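Long-range contact in 4-hydroxy-tetrahydrodipicolinate synthase (Methanocaldococcus jannaschii DSM 2661, PDB 2YXG), which probably catalyses the condensation of pyruvate with aspartate semialdehyde to 4-hydroxy-tetrahydrodipicolinate, a step on the pathway to lysine: residues T11-E24 with L50-V62. Sequence-based numbering, arbitrary orientation.
Sequences TPFKNKEVDFDGLE and LSHEEHKKVIEKV
Lys-61 lays its aliphatic stem against both Phe-20 and Leu-23, a worked example of how a lysine can serve an apolar seam and a polar rim at once. Its CG lies near the plane of the Phe-20 ring, at the edge, 3.9 Å from CD1, and 3.7 Å from Leu-23 CD2. With CG anti to the backbone N (chi1 178°) and one bend at chi2 (84°), the rest of the chain runs past Phe-20 O and brings NZ to a water that accepts from it and donates to Asp-21 OD1 and Glu-24 OE1; the direct salt bridge from Lys-61 NZ to Glu-24 OE1 is long, 4.0 Å. Cut back to an alanine, this position would probably leave the water without its lysine partner and open a gap beside Phe-20 and Leu-23. One face of the Phe-20 ring is taken by Val-18, whose CG1 stands over its centre and also meets Val-58 CG2 at 4.0 Å. Val-58 spreads its two methyls, CG1 to Leu-23 and CG2 to Val-18 and Thr-11. Beyond them Leu-50 puts CD2 against the edge of the Phe-13 ring, in its plane, 3.6 Å from CE1. Glu-17 and Glu-54 bring like charges close, but a water donates to both, and Arg-265 pairs with Glu-54 OE1, which also accepts from Ser-51 N while Glu-54 N donates to Ser-51 OG, a capping box. In this TIM barrel the hairpin 13-18 and the start of helix 20-32 thus lie along helix 52-66, the two helix segments crossing at -40°, while Val-62 and Ile-59 of the latter face strand 71-75.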
loop_
_atom_site.group_PDB
_atom_site.type_symbol
_atom_site.label_atom_id
_atom_site.label_comp_id
_atom_site.label_asym_id
_atom_site.label_seq_id
_atom_site.Cartn_x
_atom_site.Cartn_y
_atom_site.Cartn_z
ATOM N N THR A 11 7.186 -29.969 -5.086
ATOM C CA THR A 11 8.294 -30.871 -5.411
ATOM C C THR A 11 8.751 -31.520 -4.071
ATOM O O THR A 11 9.374 -30.871 -3.255
ATOM C CB THR A 11 9.468 -30.099 -6.128
ATOM O OG1 THR A 11 8.980 -29.418 -7.294
ATOM C CG2 THR A 11 10.596 -31.042 -6.558
ATOM N N PRO A 12 8.459 -32.802 -3.860
ATOM C CA PRO A 12 8.906 -33.448 -2.606
ATOM C C PRO A 12 10.385 -33.811 -2.695
ATOM O O PRO A 12 10.863 -34.150 -3.775
ATOM C CB PRO A 12 8.038 -34.707 -2.520
ATOM C CG PRO A 12 7.460 -34.916 -3.898
ATOM C CD PRO A 12 7.757 -33.738 -4.760
ATOM N N PHE A 13 11.104 -33.676 -1.576
ATOM C CA PHE A 13 12.503 -33.987 -1.462
ATOM C C PHE A 13 12.720 -35.163 -0.452
ATOM O O PHE A 13 12.008 -35.279 0.567
ATOM C CB PHE A 13 13.317 -32.743 -1.008
ATOM C CG PHE A 13 13.174 -31.508 -1.910
ATOM C CD1 PHE A 13 13.469 -31.571 -3.294
ATOM C CD2 PHE A 13 12.761 -30.258 -1.357
ATOM C CE1 PHE A 13 13.332 -30.427 -4.126
ATOM C CE2 PHE A 13 12.612 -29.089 -2.174
ATOM C CZ PHE A 13 12.882 -29.168 -3.573
ATOM N N LYS A 14 13.674 -36.042 -0.764
ATOM C CA LYS A 14 14.145 -37.081 0.158
ATOM C C LYS A 14 15.654 -37.084 0.067
ATOM O O LYS A 14 16.232 -37.195 -1.018
ATOM C CB LYS A 14 13.607 -38.490 -0.186
ATOM C CG LYS A 14 12.437 -38.992 0.702
ATOM C CD LYS A 14 11.542 -37.743 1.140
ATOM C CE LYS A 14 9.998 -37.826 0.814
ATOM N NZ LYS A 14 9.400 -36.599 0.119
ATOM N N ASN A 15 16.293 -36.936 1.218
ATOM C CA ASN A 15 17.751 -36.884 1.296
ATOM C C ASN A 15 18.422 -35.866 0.364
ATOM O O ASN A 15 19.398 -36.184 -0.349
ATOM C CB ASN A 15 18.328 -38.277 1.119
ATOM C CG ASN A 15 17.912 -39.205 2.252
ATOM O OD1 ASN A 15 17.330 -40.261 2.013
ATOM N ND2 ASN A 15 18.187 -38.787 3.505
ATOM N N LYS A 16 17.891 -34.639 0.397
ATOM C CA LYS A 16 18.468 -33.514 -0.322
ATOM C C LYS A 16 18.237 -33.669 -1.849
ATOM O O LYS A 16 18.785 -32.909 -2.649
ATOM C CB LYS A 16 19.986 -33.327 0.048
ATOM C CG LYS A 16 20.356 -32.602 1.421
ATOM C CD LYS A 16 19.521 -33.020 2.670
ATOM C CE LYS A 16 19.906 -34.444 3.225
ATOM N NZ LYS A 16 18.986 -35.035 4.315
ATOM N N GLU A 17 17.433 -34.660 -2.236
ATOM C CA GLU A 17 17.147 -34.903 -3.643
ATOM C C GLU A 17 15.648 -34.941 -3.951
ATOM O O GLU A 17 14.840 -35.323 -3.101
ATOM C CB GLU A 17 17.841 -36.201 -4.132
ATOM C CG GLU A 17 19.375 -36.229 -4.001
ATOM C CD GLU A 17 20.138 -35.029 -4.672
ATOM O OE1 GLU A 17 19.620 -34.333 -5.569
ATOM O OE2 GLU A 17 21.305 -34.782 -4.299
ATOM N N VAL A 18 15.289 -34.553 -5.167
ATOM C CA VAL A 18 13.916 -34.657 -5.629
ATOM C C VAL A 18 13.476 -36.088 -5.374
ATOM O O VAL A 18 14.228 -37.018 -5.651
ATOM C CB VAL A 18 13.738 -34.323 -7.122
ATOM C CG1 VAL A 18 12.374 -34.778 -7.623
ATOM C CG2 VAL A 18 13.975 -32.806 -7.375
ATOM N N ASP A 19 12.278 -36.247 -4.793
ATOM C CA ASP A 19 11.744 -37.562 -4.486
ATOM C C ASP A 19 10.758 -38.002 -5.577
ATOM O O ASP A 19 9.546 -37.670 -5.536
ATOM C CB ASP A 19 11.106 -37.508 -3.103
ATOM C CG ASP A 19 10.368 -38.775 -2.744
ATOM O OD1 ASP A 19 10.464 -39.794 -3.482
ATOM O OD2 ASP A 19 9.656 -38.722 -1.722
ATOM N N PHE A 20 11.286 -38.759 -6.558
ATOM C CA PHE A 20 10.525 -39.072 -7.794
ATOM C C PHE A 20 9.373 -40.033 -7.549
ATOM O O PHE A 20 8.279 -39.879 -8.116
ATOM C CB PHE A 20 11.443 -39.573 -8.908
ATOM C CG PHE A 20 12.366 -38.510 -9.444
ATOM C CD1 PHE A 20 11.896 -37.547 -10.293
ATOM C CD2 PHE A 20 13.707 -38.465 -9.041
ATOM C CE1 PHE A 20 12.729 -36.566 -10.758
ATOM C CE2 PHE A 20 14.549 -37.485 -9.506
ATOM C CZ PHE A 20 14.051 -36.536 -10.384
ATOM N N ASP A 21 9.613 -41.000 -6.676
ATOM C CA ASP A 21 8.570 -41.928 -6.284
ATOM C C ASP A 21 7.453 -41.176 -5.538
ATOM O O ASP A 21 6.249 -41.412 -5.769
ATOM C CB ASP A 21 9.166 -43.081 -5.444
ATOM C CG ASP A 21 10.269 -43.893 -6.223
ATOM O OD1 ASP A 21 10.200 -43.999 -7.474
ATOM O OD2 ASP A 21 11.229 -44.418 -5.593
ATOM N N GLY A 22 7.847 -40.243 -4.678
ATOM C CA GLY A 22 6.855 -39.493 -3.921
ATOM C C GLY A 22 6.036 -38.639 -4.846
ATOM O O GLY A 22 4.804 -38.572 -4.721
ATOM N N LEU A 23 6.745 -38.031 -5.803
ATOM C CA LEU A 23 6.161 -37.237 -6.863
ATOM C C LEU A 23 5.101 -38.024 -7.668
ATOM O O LEU A 23 3.964 -37.569 -7.854
ATOM C CB LEU A 23 7.272 -36.673 -7.764
ATOM C CG LEU A 23 6.967 -35.667 -8.872
ATOM C CD1 LEU A 23 6.495 -34.291 -8.299
ATOM C CD2 LEU A 23 8.203 -35.465 -9.696
ATOM N N GLU A 24 5.461 -39.224 -8.102
ATOM C CA GLU A 24 4.529 -40.109 -8.814
ATOM C C GLU A 24 3.251 -40.389 -8.032
ATOM O O GLU A 24 2.128 -40.263 -8.555
ATOM C CB GLU A 24 5.218 -41.449 -9.085
ATOM C CG GLU A 24 4.388 -42.419 -9.904
ATOM C CD GLU A 24 5.230 -43.575 -10.458
ATOM O OE1 GLU A 24 6.243 -43.969 -9.811
ATOM O OE2 GLU A 24 4.888 -44.073 -11.538
ATOM N N LEU A 50 15.169 -25.046 -7.332
ATOM C CA LEU A 50 15.583 -26.199 -8.132
ATOM C C LEU A 50 16.690 -25.808 -9.127
ATOM O O LEU A 50 16.672 -24.704 -9.717
ATOM C CB LEU A 50 14.403 -26.807 -8.885
ATOM C CG LEU A 50 13.205 -27.289 -8.083
ATOM C CD1 LEU A 50 12.050 -27.657 -9.041
ATOM C CD2 LEU A 50 13.539 -28.448 -7.179
ATOM N N SER A 51 17.624 -26.738 -9.345
ATOM C CA SER A 51 18.559 -26.575 -10.441
ATOM C C SER A 51 17.813 -26.686 -11.776
ATOM O O SER A 51 16.748 -27.334 -11.856
ATOM C CB SER A 51 19.737 -27.583 -10.350
ATOM O OG SER A 51 19.305 -28.947 -10.500
ATOM N N HIS A 52 18.372 -26.041 -12.812
ATOM C CA HIS A 52 18.049 -26.297 -14.230
ATOM C C HIS A 52 17.739 -27.793 -14.478
ATOM O O HIS A 52 16.671 -28.171 -15.009
ATOM C CB HIS A 52 19.278 -25.912 -15.053
ATOM C CG HIS A 52 19.006 -25.510 -16.482
ATOM N ND1 HIS A 52 19.538 -26.193 -17.569
ATOM C CD2 HIS A 52 18.332 -24.456 -17.001
ATOM C CE1 HIS A 52 19.202 -25.577 -18.688
ATOM N NE2 HIS A 52 18.462 -24.527 -18.373
ATOM N N GLU A 53 18.682 -28.643 -14.099
ATOM C CA GLU A 53 18.539 -30.061 -14.357
ATOM C C GLU A 53 17.375 -30.689 -13.563
ATOM O O GLU A 53 16.607 -31.480 -14.123
ATOM C CB GLU A 53 19.883 -30.778 -14.130
ATOM C CG GLU A 53 19.829 -32.326 -14.146
ATOM C CD GLU A 53 21.101 -32.972 -13.537
ATOM O OE1 GLU A 53 21.752 -32.316 -12.667
ATOM O OE2 GLU A 53 21.441 -34.121 -13.923
ATOM N N GLU A 54 17.213 -30.305 -12.287
ATOM C CA GLU A 54 16.057 -30.756 -11.506
ATOM C C GLU A 54 14.704 -30.299 -12.121
ATOM O O GLU A 54 13.773 -31.085 -12.260
ATOM C CB GLU A 54 16.187 -30.323 -10.046
ATOM C CG GLU A 54 17.276 -31.029 -9.278
ATOM C CD GLU A 54 17.477 -30.428 -7.890
ATOM O OE1 GLU A 54 17.411 -29.175 -7.764
ATOM O OE2 GLU A 54 17.699 -31.205 -6.934
ATOM N N HIS A 55 14.634 -29.024 -12.497
ATOM C CA HIS A 55 13.498 -28.462 -13.178
ATOM C C HIS A 55 13.153 -29.353 -14.385
ATOM O O HIS A 55 12.010 -29.802 -14.544
ATOM C CB HIS A 55 13.850 -27.028 -13.586
ATOM C CG HIS A 55 12.672 -26.165 -13.919
ATOM N ND1 HIS A 55 11.766 -26.482 -14.910
ATOM C CD2 HIS A 55 12.305 -24.944 -13.454
ATOM C CE1 HIS A 55 10.875 -25.508 -15.024
ATOM N NE2 HIS A 55 11.169 -24.573 -14.141
ATOM N N LYS A 56 14.147 -29.671 -15.209
ATOM C CA LYS A 56 13.861 -30.415 -16.428
ATOM C C LYS A 56 13.365 -31.786 -16.059
ATOM O O LYS A 56 12.350 -32.226 -16.593
ATOM C CB LYS A 56 15.071 -30.478 -17.380
ATOM C CG LYS A 56 15.622 -29.095 -17.764
ATOM C CD LYS A 56 16.183 -28.983 -19.178
ATOM C CE LYS A 56 17.666 -28.752 -19.233
ATOM N NZ LYS A 56 18.090 -27.958 -20.472
ATOM N N LYS A 57 14.053 -32.447 -15.130
ATOM C CA LYS A 57 13.738 -33.815 -14.794
ATOM C C LYS A 57 12.403 -33.834 -14.109
ATOM O O LYS A 57 11.667 -34.786 -14.277
ATOM C CB LYS A 57 14.773 -34.424 -13.842
ATOM C CG LYS A 57 16.132 -34.790 -14.403
ATOM C CD LYS A 57 16.019 -35.971 -15.369
ATOM C CE LYS A 57 16.431 -37.324 -14.738
ATOM N NZ LYS A 57 16.463 -38.395 -15.840
ATOM N N VAL A 58 12.093 -32.818 -13.284
ATOM C CA VAL A 58 10.745 -32.825 -12.646
ATOM C C VAL A 58 9.635 -32.741 -13.689
ATOM O O VAL A 58 8.715 -33.518 -13.615
ATOM C CB VAL A 58 10.513 -31.760 -11.543
ATOM C CG1 VAL A 58 9.027 -31.780 -11.127
ATOM C CG2 VAL A 58 11.403 -32.027 -10.332
ATOM N N ILE A 59 9.706 -31.811 -14.636
ATOM C CA ILE A 59 8.686 -31.728 -15.702
ATOM C C ILE A 59 8.552 -33.061 -16.472
ATOM O O ILE A 59 7.434 -33.587 -16.696
ATOM C CB ILE A 59 8.926 -30.514 -16.653
ATOM C CG1 ILE A 59 8.635 -29.192 -15.929
ATOM C CG2 ILE A 59 7.997 -30.591 -17.896
ATOM C CD1 ILE A 59 9.217 -27.956 -16.608
ATOM N N GLU A 60 9.705 -33.624 -16.841
ATOM C CA GLU A 60 9.825 -34.923 -17.509
ATOM C C GLU A 60 9.097 -35.989 -16.705
ATOM O O GLU A 60 8.287 -36.745 -17.254
ATOM C CB GLU A 60 11.314 -35.282 -17.618
ATOM C CG GLU A 60 11.687 -36.076 -18.889
ATOM C CD GLU A 60 12.826 -37.090 -18.677
ATOM O OE1 GLU A 60 13.177 -37.419 -17.502
ATOM O OE2 GLU A 60 13.372 -37.570 -19.693
ATOM N N LYS A 61 9.358 -36.052 -15.390
ATOM C CA LYS A 61 8.699 -37.080 -14.580
ATOM C C LYS A 61 7.166 -36.876 -14.598
ATOM O O LYS A 61 6.369 -37.837 -14.756
ATOM C CB LYS A 61 9.272 -37.120 -13.176
ATOM C CG LYS A 61 8.596 -38.156 -12.244
ATOM C CD LYS A 61 9.221 -39.575 -12.458
ATOM C CE LYS A 61 8.346 -40.687 -11.840
ATOM N NZ LYS A 61 9.020 -42.019 -11.907
ATOM N N VAL A 62 6.749 -35.610 -14.526
ATOM C CA VAL A 62 5.306 -35.315 -14.503
ATOM C C VAL A 62 4.587 -35.723 -15.828
ATOM O O VAL A 62 3.509 -36.357 -15.806
ATOM C CB VAL A 62 5.046 -33.826 -14.146
ATOM C CG1 VAL A 62 3.547 -33.524 -14.176
ATOM C CG2 VAL A 62 5.591 -33.551 -12.733
HETATM O O HOH W 1 17.799 -34.157 -7.286
HETATM O O HOH W 2 9.025 -43.404 -9.716
#